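Local coordinates for protein putative phosphatase (Bacteroides thetaiotaomicron, PDB 3KYA) that is a putative phosphatase of unconfirmed function that binds zinc ions and joins an IPT/TIG domain to a probable beta-propeller, at residues 188-193 against 208-213; 222-227 against 238-243. One frame throughout, in Å; residues are numbered along the deposited sequence.

Interaction 1: residues 188-193 against 208-213; sequences IRSIAF and IVAIDY. With EDO (1,2-ethanediol), chain B.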
ATOM      1  N   ILE A 188      24.935  23.604  16.456  1.00 14.71           N
ATOM      2  CA  ILE A 188      25.590  22.542  15.684  1.00 14.18           C
ATOM      3  C   ILE A 188      24.491  21.822  14.897  1.00 14.24           C
ATOM      4  O   ILE A 188      23.490  21.396  15.472  1.00 14.67           O
ATOM      5  CB  ILE A 188      26.379  21.575  16.601  1.00 14.11           C
ATOM      6  CG1 ILE A 188      27.191  22.345  17.655  1.00 15.37           C
ATOM      7  CG2 ILE A 188      27.269  20.623  15.766  1.00 13.48           C
ATOM      8  CD1 ILE A 188      28.199  23.386  17.109  1.00 13.25           C
ATOM      9  N   ARG A 189      24.669  21.698  13.581  1.00 13.92           N
ATOM     10  CA  ARG A 189      23.610  21.209  12.693  1.00 13.84           C
ATOM     11  C   ARG A 189      23.748  19.806  12.080  1.00 13.71           C
ATOM     12  O   ARG A 189      22.735  19.166  11.793  1.00 14.29           O
ATOM     13  CB  ARG A 189      23.442  22.221  11.552  1.00 13.54           C
ATOM     14  CG  ARG A 189      23.066  23.658  11.992  1.00 14.12           C
ATOM     15  CD  ARG A 189      21.753  23.732  12.785  1.00 14.63           C
ATOM     16  NE  ARG A 189      20.644  23.039  12.120  1.00 13.01           N
ATOM     17  CZ  ARG A 189      19.607  23.603  11.489  1.00 14.11           C
ATOM     18  NH1 ARG A 189      19.461  24.919  11.405  1.00 14.61           N
ATOM     19  NH2 ARG A 189      18.670  22.824  10.952  1.00 12.73           N
ATOM     20  N   SER A 190      24.967  19.322  11.863  1.00 13.84           N
ATOM     21  CA  SER A 190      25.129  18.004  11.247  1.00 13.58           C
ATOM     22  C   SER A 190      26.514  17.431  11.402  1.00 13.54           C
ATOM     23  O   SER A 190      27.497  18.155  11.602  1.00 12.93           O
ATOM     24  CB  SER A 190      24.795  18.027   9.743  1.00 14.00           C
ATOM     25  OG  SER A 190      25.730  18.784   8.990  1.00 14.39           O
ATOM     26  N   ILE A 191      26.546  16.107  11.304  1.00 12.87           N
ATOM     27  CA  ILE A 191      27.767  15.329  11.363  1.00 13.14           C
ATOM     28  C   ILE A 191      27.839  14.429  10.133  1.00 13.12           C
ATOM     29  O   ILE A 191      26.864  13.728   9.808  1.00 13.35           O
ATOM     30  CB  ILE A 191      27.822  14.449  12.636  1.00 13.35           C
ATOM     31  CG1 ILE A 191      28.006  15.305  13.886  1.00 14.60           C
ATOM     32  CG2 ILE A 191      28.970  13.433  12.529  1.00 12.30           C
ATOM     33  CD1 ILE A 191      27.858  14.517  15.218  1.00 16.38           C
ATOM     34  N   ALA A 192      28.981  14.466   9.450  1.00 12.36           N
ATOM     35  CA  ALA A 192      29.263  13.591   8.316  1.00 12.56           C
ATOM     36  C   ALA A 192      30.717  13.125   8.434  1.00 12.87           C
ATOM     37  O   ALA A 192      31.452  13.582   9.322  1.00 12.63           O
ATOM     38  CB  ALA A 192      29.006  14.299   6.963  1.00 11.96           C
ATOM     39  N   PHE A 193      31.108  12.187   7.579  1.00 13.08           N
ATOM     40  CA  PHE A 193      32.470  11.638   7.557  1.00 13.49           C
ATOM     41  C   PHE A 193      32.979  11.549   6.119  1.00 13.50           C
ATOM     42  O   PHE A 193      32.202  11.249   5.206  1.00 13.96           O
ATOM     43  CB  PHE A 193      32.514  10.245   8.206  1.00 13.45           C
ATOM     44  CG  PHE A 193      32.157  10.239   9.675  1.00 12.62           C
ATOM     45  CD1 PHE A 193      30.844  10.099  10.083  1.00 12.13           C
ATOM     46  CD2 PHE A 193      33.138  10.347  10.651  1.00 13.71           C
ATOM     47  CE1 PHE A 193      30.508  10.101  11.435  1.00 12.21           C
ATOM     48  CE2 PHE A 193      32.804  10.349  12.010  1.00 12.43           C
ATOM     49  CZ  PHE A 193      31.481  10.227  12.395  1.00 11.81           C
ATOM     50  N   ILE A 208      33.096  15.711   9.746  1.00 13.90           N
ATOM     51  CA  ILE A 208      32.785  16.987   9.110  1.00 14.65           C
ATOM     52  C   ILE A 208      31.535  17.528   9.794  1.00 14.52           C
ATOM     53  O   ILE A 208      30.483  16.887   9.761  1.00 14.91           O
ATOM     54  CB  ILE A 208      32.586  16.797   7.587  1.00 14.55           C
ATOM     55  CG1 ILE A 208      33.880  16.254   6.947  1.00 15.72           C
ATOM     56  CG2 ILE A 208      32.162  18.119   6.927  1.00 15.14           C
ATOM     57  CD1 ILE A 208      33.709  15.604   5.581  1.00 17.32           C
ATOM     58  N   VAL A 209      31.663  18.691  10.423  1.00 14.95           N
ATOM     59  CA  VAL A 209      30.619  19.277  11.242  1.00 14.74           C
ATOM     60  C   VAL A 209      30.131  20.627  10.735  1.00 15.27           C
ATOM     61  O   VAL A 209      30.922  21.574  10.612  1.00 14.78           O
ATOM     62  CB  VAL A 209      31.134  19.474  12.685  1.00 15.20           C
ATOM     63  CG1 VAL A 209      30.066  20.126  13.559  1.00 14.19           C
ATOM     64  CG2 VAL A 209      31.594  18.143  13.274  1.00 14.91           C
ATOM     65  N   ALA A 210      28.822  20.713  10.470  1.00 15.22           N
ATOM     66  CA  ALA A 210      28.179  21.948  10.012  1.00 15.24           C
ATOM     67  C   ALA A 210      27.577  22.727  11.189  1.00 15.51           C
ATOM     68  O   ALA A 210      26.976  22.134  12.095  1.00 15.41           O
ATOM     69  CB  ALA A 210      27.076  21.632   8.937  1.00 14.72           C
ATOM     70  N   ILE A 211      27.740  24.054  11.178  1.00 15.32           N
ATOM     71  CA  ILE A 211      27.211  24.913  12.232  1.00 15.83           C
ATOM     72  C   ILE A 211      26.409  26.066  11.599  1.00 15.75           C
ATOM     73  O   ILE A 211      26.644  26.406  10.449  1.00 15.73           O
ATOM     74  CB  ILE A 211      28.320  25.470  13.160  1.00 16.19           C
ATOM     75  CG1 ILE A 211      29.218  26.478  12.417  1.00 17.41           C
ATOM     76  CG2 ILE A 211      29.136  24.316  13.755  1.00 16.72           C
ATOM     77  CD1 ILE A 211      30.158  27.222  13.323  1.00 22.31           C
ATOM     78  N   ASP A 212      25.501  26.654  12.374  1.00 15.82           N
ATOM     79  CA  ASP A 212      24.550  27.699  11.904  1.00 15.95           C
ATOM     80  C   ASP A 212      24.920  29.025  12.561  1.00 16.03           C
ATOM     81  O   ASP A 212      24.567  29.281  13.716  1.00 16.73           O
ATOM     82  CB  ASP A 212      23.123  27.272  12.269  1.00 15.92           C
ATOM     83  CG  ASP A 212      22.045  27.971  11.439  1.00 16.99           C
ATOM     84  OD1 ASP A 212      22.271  29.106  10.967  1.00 14.67           O
ATOM     85  OD2 ASP A 212      20.959  27.355  11.265  1.00 17.94           O
ATOM     86  N   TYR A 213      25.621  29.879  11.822  1.00 16.12           N
ATOM     87  CA  TYR A 213      26.182  31.093  12.398  1.00 16.12           C
ATOM     88  C   TYR A 213      26.226  32.242  11.395  1.00 16.19           C
ATOM     89  O   TYR A 213      26.367  32.018  10.194  1.00 15.33           O
ATOM     90  CB  TYR A 213      27.598  30.739  12.899  1.00 16.68           C
ATOM     91  CG  TYR A 213      28.407  31.857  13.528  1.00 16.60           C
ATOM     92  CD1 TYR A 213      28.043  32.405  14.751  1.00 16.86           C
ATOM     93  CD2 TYR A 213      29.585  32.308  12.932  1.00 17.32           C
ATOM     94  CE1 TYR A 213      28.797  33.414  15.341  1.00 16.51           C
ATOM     95  CE2 TYR A 213      30.341  33.318  13.508  1.00 16.66           C
ATOM     96  CZ  TYR A 213      29.945  33.867  14.713  1.00 16.85           C
ATOM     97  OH  TYR A 213      30.700  34.869  15.283  1.00 18.83           O
TER
HETATM   98  C1  EDO B   1      18.174  29.280  10.234  1.00 34.88           C
HETATM   99  O1  EDO B   1      18.660  28.449  11.303  1.00 35.84           O
HETATM  100  C2  EDO B   1      19.252  30.272   9.806  1.00 32.13           C
HETATM  101  O2  EDO B   1      20.248  29.631   9.004  1.00 33.10           O
HETATM  102  O   HOH W   1      28.141  17.683   8.435  1.00 16.07           O
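Arg-189 and Asp-212 form a salt bridge at one end of an antiparallel strand pair, in a four-stranded sheet consistent with a beta-propeller blade. The two side chains run alongside each other, pointing the same way, and NH1 of Arg-189 meets OD2 of Asp-212 at 2.9 Å on the anti lone pair of that oxygen. The bond is bent and lies 18° out of the guanidinium plane; that plane and the carboxylate plane are 25° apart. Bends at chi2 and chi3 fold the arginine down along its partner, laying CG against CB of Asp-212 at 3.6 Å. NH1 also forms a salt bridge to Glu-312, while 1,2-ethanediol, probably from the crystallisation liquor, donates to both carboxylate oxygens.

Next to this pair the strand carries a classic beta bulge, in which Arg-189 and Ser-190 both face Ala-210. The Ala-210 carbonyl O takes a firm bond from N of Arg-189 at 2.8 Å and a weak one from N of Ser-190 at 3.5 Å. Beyond the bulge the ladder becomes regular: N of Ala-210 donates to O of Ser-190, and Ala-192 and Ile-208 exchange two bonds, the one from N of Ile-208 to O of Ala-192 being short at 2.7 Å. The buried hydroxyl of Ser-190 is hydrogen-bonded to N of Ala-252, and a water links it to O of Ile-208.

The opposite face carries Ile-188, Ile-191, Val-209 and Ile-211; the first three pack on strands 153-159 and 161-168 of the adjacent sheet, while Ile-211 meets Tyr-224 of the next strand. Here Ile-188 uses both branches, CG2 against CG1 of Val-209 at 3.6 Å and CD1 against CG2 of Ile-211 at 3.6 Å.

Interaction 2: residues 222-227 against 238-243; sequences SVYIIK and SDIQLI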
ATOM      1  N   SER A 222      30.941  28.000   8.507  1.00 15.84           N
ATOM      2  CA  SER A 222      29.877  27.082   8.132  1.00 15.98           C
ATOM      3  C   SER A 222      30.214  25.628   8.422  1.00 15.73           C
ATOM      4  O   SER A 222      29.373  24.910   8.959  1.00 15.49           O
ATOM      5  CB  SER A 222      29.573  27.212   6.644  1.00 16.23           C
ATOM      6  OG  SER A 222      29.079  28.501   6.356  1.00 17.83           O
ATOM      7  N   VAL A 223      31.416  25.193   8.039  1.00 15.19           N
ATOM      8  CA  VAL A 223      31.822  23.791   8.195  1.00 14.74           C
ATOM      9  C   VAL A 223      33.255  23.623   8.737  1.00 14.80           C
ATOM     10  O   VAL A 223      34.205  24.257   8.258  1.00 14.07           O
ATOM     11  CB  VAL A 223      31.744  23.020   6.845  1.00 14.98           C
ATOM     12  CG1 VAL A 223      31.947  21.508   7.064  1.00 14.53           C
ATOM     13  CG2 VAL A 223      30.414  23.309   6.086  1.00 15.41           C
ATOM     14  N   TYR A 224      33.388  22.744   9.729  1.00 14.68           N
ATOM     15  CA  TYR A 224      34.677  22.391  10.307  1.00 14.85           C
ATOM     16  C   TYR A 224      34.986  20.928  10.018  1.00 15.18           C
ATOM     17  O   TYR A 224      34.077  20.119   9.751  1.00 14.86           O
ATOM     18  CB  TYR A 224      34.682  22.621  11.826  1.00 15.12           C
ATOM     19  CG  TYR A 224      34.640  24.073  12.248  1.00 16.67           C
ATOM     20  CD1 TYR A 224      33.436  24.768  12.318  1.00 17.44           C
ATOM     21  CD2 TYR A 224      35.804  24.756  12.585  1.00 17.87           C
ATOM     22  CE1 TYR A 224      33.398  26.105  12.708  1.00 18.62           C
ATOM     23  CE2 TYR A 224      35.765  26.103  12.967  1.00 18.81           C
ATOM     24  CZ  TYR A 224      34.556  26.762  13.027  1.00 19.51           C
ATOM     25  OH  TYR A 224      34.507  28.093  13.402  1.00 21.73           O
ATOM     26  N   ILE A 225      36.270  20.590  10.104  1.00 15.19           N
ATOM     27  CA  ILE A 225      36.746  19.224   9.911  1.00 15.36           C
ATOM     28  C   ILE A 225      37.592  18.829  11.126  1.00 15.34           C
ATOM     29  O   ILE A 225      38.502  19.568  11.526  1.00 15.57           O
ATOM     30  CB  ILE A 225      37.486  19.081   8.557  1.00 16.19           C
ATOM     31  CG1 ILE A 225      37.634  17.609   8.182  1.00 17.37           C
ATOM     32  CG2 ILE A 225      38.868  19.818   8.562  1.00 15.44           C
ATOM     33  CD1 ILE A 225      38.021  17.370   6.723  1.00 20.37           C
ATOM     34  N   ILE A 226      37.276  17.669  11.714  1.00 14.48           N
ATOM     35  CA  ILE A 226      37.930  17.167  12.936  1.00 14.17           C
ATOM     36  C   ILE A 226      38.634  15.841  12.662  1.00 14.07           C
ATOM     37  O   ILE A 226      38.005  14.874  12.257  1.00 13.96           O
ATOM     38  CB  ILE A 226      36.910  16.948  14.071  1.00 13.93           C
ATOM     39  CG1 ILE A 226      36.100  18.221  14.322  1.00 14.27           C
ATOM     40  CG2 ILE A 226      37.619  16.489  15.361  1.00 13.23           C
ATOM     41  CD1 ILE A 226      35.000  18.080  15.360  1.00 13.17           C
ATOM     42  N   LYS A 227      39.940  15.793  12.907  1.00 14.41           N
ATOM     43  CA  LYS A 227      40.741  14.616  12.592  1.00 14.46           C
ATOM     44  C   LYS A 227      40.771  13.586  13.720  1.00 14.65           C
ATOM     45  O   LYS A 227      41.009  13.913  14.892  1.00 14.56           O
ATOM     46  CB  LYS A 227      42.169  15.041  12.262  1.00 14.98           C
ATOM     47  CG  LYS A 227      43.045  13.935  11.688  1.00 16.55           C
ATOM     48  CD  LYS A 227      44.426  14.465  11.347  1.00 19.25           C
ATOM     49  CE  LYS A 227      45.241  13.435  10.610  1.00 20.26           C
ATOM     50  NZ  LYS A 227      46.608  13.952  10.377  1.00 22.14           N
ATOM     51  N   SER A 238      41.749  16.118  19.379  1.00 16.12           N
ATOM     52  CA  SER A 238      41.655  16.109  17.921  1.00 16.58           C
ATOM     53  C   SER A 238      41.905  17.461  17.276  1.00 17.03           C
ATOM     54  O   SER A 238      41.404  18.484  17.749  1.00 17.18           O
ATOM     55  CB  SER A 238      40.271  15.616  17.468  1.00 16.38           C
ATOM     56  OG  SER A 238      40.076  14.256  17.816  1.00 16.03           O
ATOM     57  N   ASP A 239      42.683  17.446  16.197  1.00 17.59           N
ATOM     58  CA  ASP A 239      42.936  18.633  15.409  1.00 17.88           C
ATOM     59  C   ASP A 239      41.609  19.065  14.763  1.00 17.26           C
ATOM     60  O   ASP A 239      40.879  18.226  14.244  1.00 17.57           O
ATOM     61  CB  ASP A 239      43.955  18.343  14.312  1.00 18.16           C
ATOM     62  CG  ASP A 239      44.280  19.584  13.467  1.00 21.17           C
ATOM     63  OD1 ASP A 239      44.950  20.500  13.991  1.00 24.50           O
ATOM     64  OD2 ASP A 239      43.870  19.634  12.279  1.00 25.05           O
ATOM     65  N   ILE A 240      41.294  20.359  14.820  1.00 16.65           N
ATOM     66  CA  ILE A 240      40.064  20.897  14.223  1.00 16.13           C
ATOM     67  C   ILE A 240      40.416  22.101  13.337  1.00 16.33           C
ATOM     68  O   ILE A 240      41.171  22.980  13.756  1.00 16.32           O
ATOM     69  CB  ILE A 240      39.003  21.259  15.302  1.00 16.34           C
ATOM     70  CG1 ILE A 240      37.768  21.906  14.665  1.00 15.13           C
ATOM     71  CG2 ILE A 240      39.577  22.187  16.373  1.00 16.97           C
ATOM     72  CD1 ILE A 240      36.587  22.024  15.612  1.00 15.55           C
ATOM     73  N   GLN A 241      39.899  22.110  12.106  1.00 15.74           N
ATOM     74  CA  GLN A 241      40.166  23.183  11.152  1.00 15.54           C
ATOM     75  C   GLN A 241      38.884  23.672  10.472  1.00 15.05           C
ATOM     76  O   GLN A 241      37.953  22.884  10.235  1.00 14.36           O
ATOM     77  CB  GLN A 241      41.149  22.708  10.073  1.00 15.64           C
ATOM     78  CG  GLN A 241      42.496  22.188  10.594  1.00 17.46           C
ATOM     79  CD  GLN A 241      43.329  23.255  11.275  1.00 17.78           C
ATOM     80  OE1 GLN A 241      43.155  24.447  11.018  1.00 20.51           O
ATOM     81  NE2 GLN A 241      44.243  22.834  12.139  1.00 18.27           N
ATOM     82  N   LEU A 242      38.848  24.971  10.177  0.50 14.48           N
ATOM     83  CA  LEU A 242      37.742  25.592   9.463  0.50 14.29           C
ATOM     84  C   LEU A 242      37.934  25.279   7.989  0.50 14.42           C
ATOM     85  O   LEU A 242      38.995  25.566   7.429  0.50 14.30           O
ATOM     86  CB  LEU A 242      37.741  27.105   9.696  0.50 14.01           C
ATOM     87  CG  LEU A 242      36.663  27.931   8.997  0.50 12.91           C
ATOM     88  CD1 LEU A 242      35.257  27.522   9.473  0.50  9.17           C
ATOM     89  CD2 LEU A 242      36.901  29.429   9.215  0.50 11.90           C
ATOM     90  N   ILE A 243      36.924  24.687   7.354  0.50 14.40           N
ATOM     91  CA  ILE A 243      37.050  24.315   5.944  0.50 14.42           C
ATOM     92  C   ILE A 243      36.162  25.152   4.997  0.50 14.58           C
ATOM     93  O   ILE A 243      36.455  25.246   3.803  0.50 14.56           O
ATOM     94  CB  ILE A 243      36.798  22.791   5.751  0.50 14.69           C
ATOM     95  CG1 ILE A 243      37.407  22.297   4.439  0.50 14.74           C
ATOM     96  CG2 ILE A 243      35.309  22.470   5.823  0.50 14.39           C
ATOM     97  CD1 ILE A 243      37.298  20.796   4.249  0.50 14.99           C
TER
HETATM   98  O   HOH W   2      41.425  18.545  10.957  1.00 24.46           O
HETATM   99  O   HOH W   3      43.774  14.766  15.526  1.00 19.16           O
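The last two strands of a four-stranded antiparallel sheet, probably the outer part of a propeller blade, pair here, with Tyr-224 opposite Leu-242 and Ile-226 opposite Ile-240. Four backbone bonds tie them: N of Ile-243 to O of Val-223, N of Ile-225 to O of Gln-241 (2.8 Å), N of Gln-241 to O of Ile-225, and N of Lys-227 to O of Asp-239 (2.9 Å).

Tyr-224 and Leu-242 share a CH-pi contact. In the leucine conformer described, CD1 sits over one face of the ring, 3.9 Å from its centroid and displaced toward the rim, with CZ the nearest ring atom at 3.7 Å. With CG anti to the carbonyl carbon (chi1 -69°), the tyrosine brings its ring up against Leu-242, and CD2 of Tyr-224 also reaches CG1 of Ile-240 at 4.0 Å. An alanine at Tyr-224 would remove the ring and would probably leave the methyl of Leu-242 without its aromatic support and open a gap beside CG1 of Ile-240. Further along this face, CG1 of Ile-226 lies beside CD1 of Ile-240, and CG2 of Ile-226 presses closely on CB of Ser-238 at 3.5 Å. The Ser-238 hydroxyl accepts from N of Asp-235.

On the reverse face CG2 of Ile-225 packs against CB of Gln-241 at 4.0 Å. The glutamine bends at chi2 (-65°), which returns its amide to Asp-239, NE2 meeting OD1 at 3.1 Å on the syn side.

Strand 206-211 flanks 222-227 on the edge away from 238-243, and Val-223 and Tyr-224 pack against it. Tyr-279 of helix 276-284 covers Ile-225, Gln-241 and Ile-243, and Leu-276 of that helix also touches Ile-243.

Overall arrangement
From the N terminus, strand 188-193 comes first and a loop-rich excursion returns the chain as 206-211, closing interaction 1. The chain then turns back as strand 220-227, and after another loop 240-246 completes interaction 2. The two contacts thus follow in series, neither nested nor crossing, and build a four-stranded up-and-down meander. Their common seam is the pairing of 206-211 with 220-227: O of Val-209 meets N of Tyr-224 at 2.9 Å, and CD1 of Ile-211 packs on CE1 of the Tyr-224 ring. Interaction 1 faces strands 153-159 and 161-168 of the preceding sheet, whereas interaction 2 carries the far edge strand and meets helix 276-284.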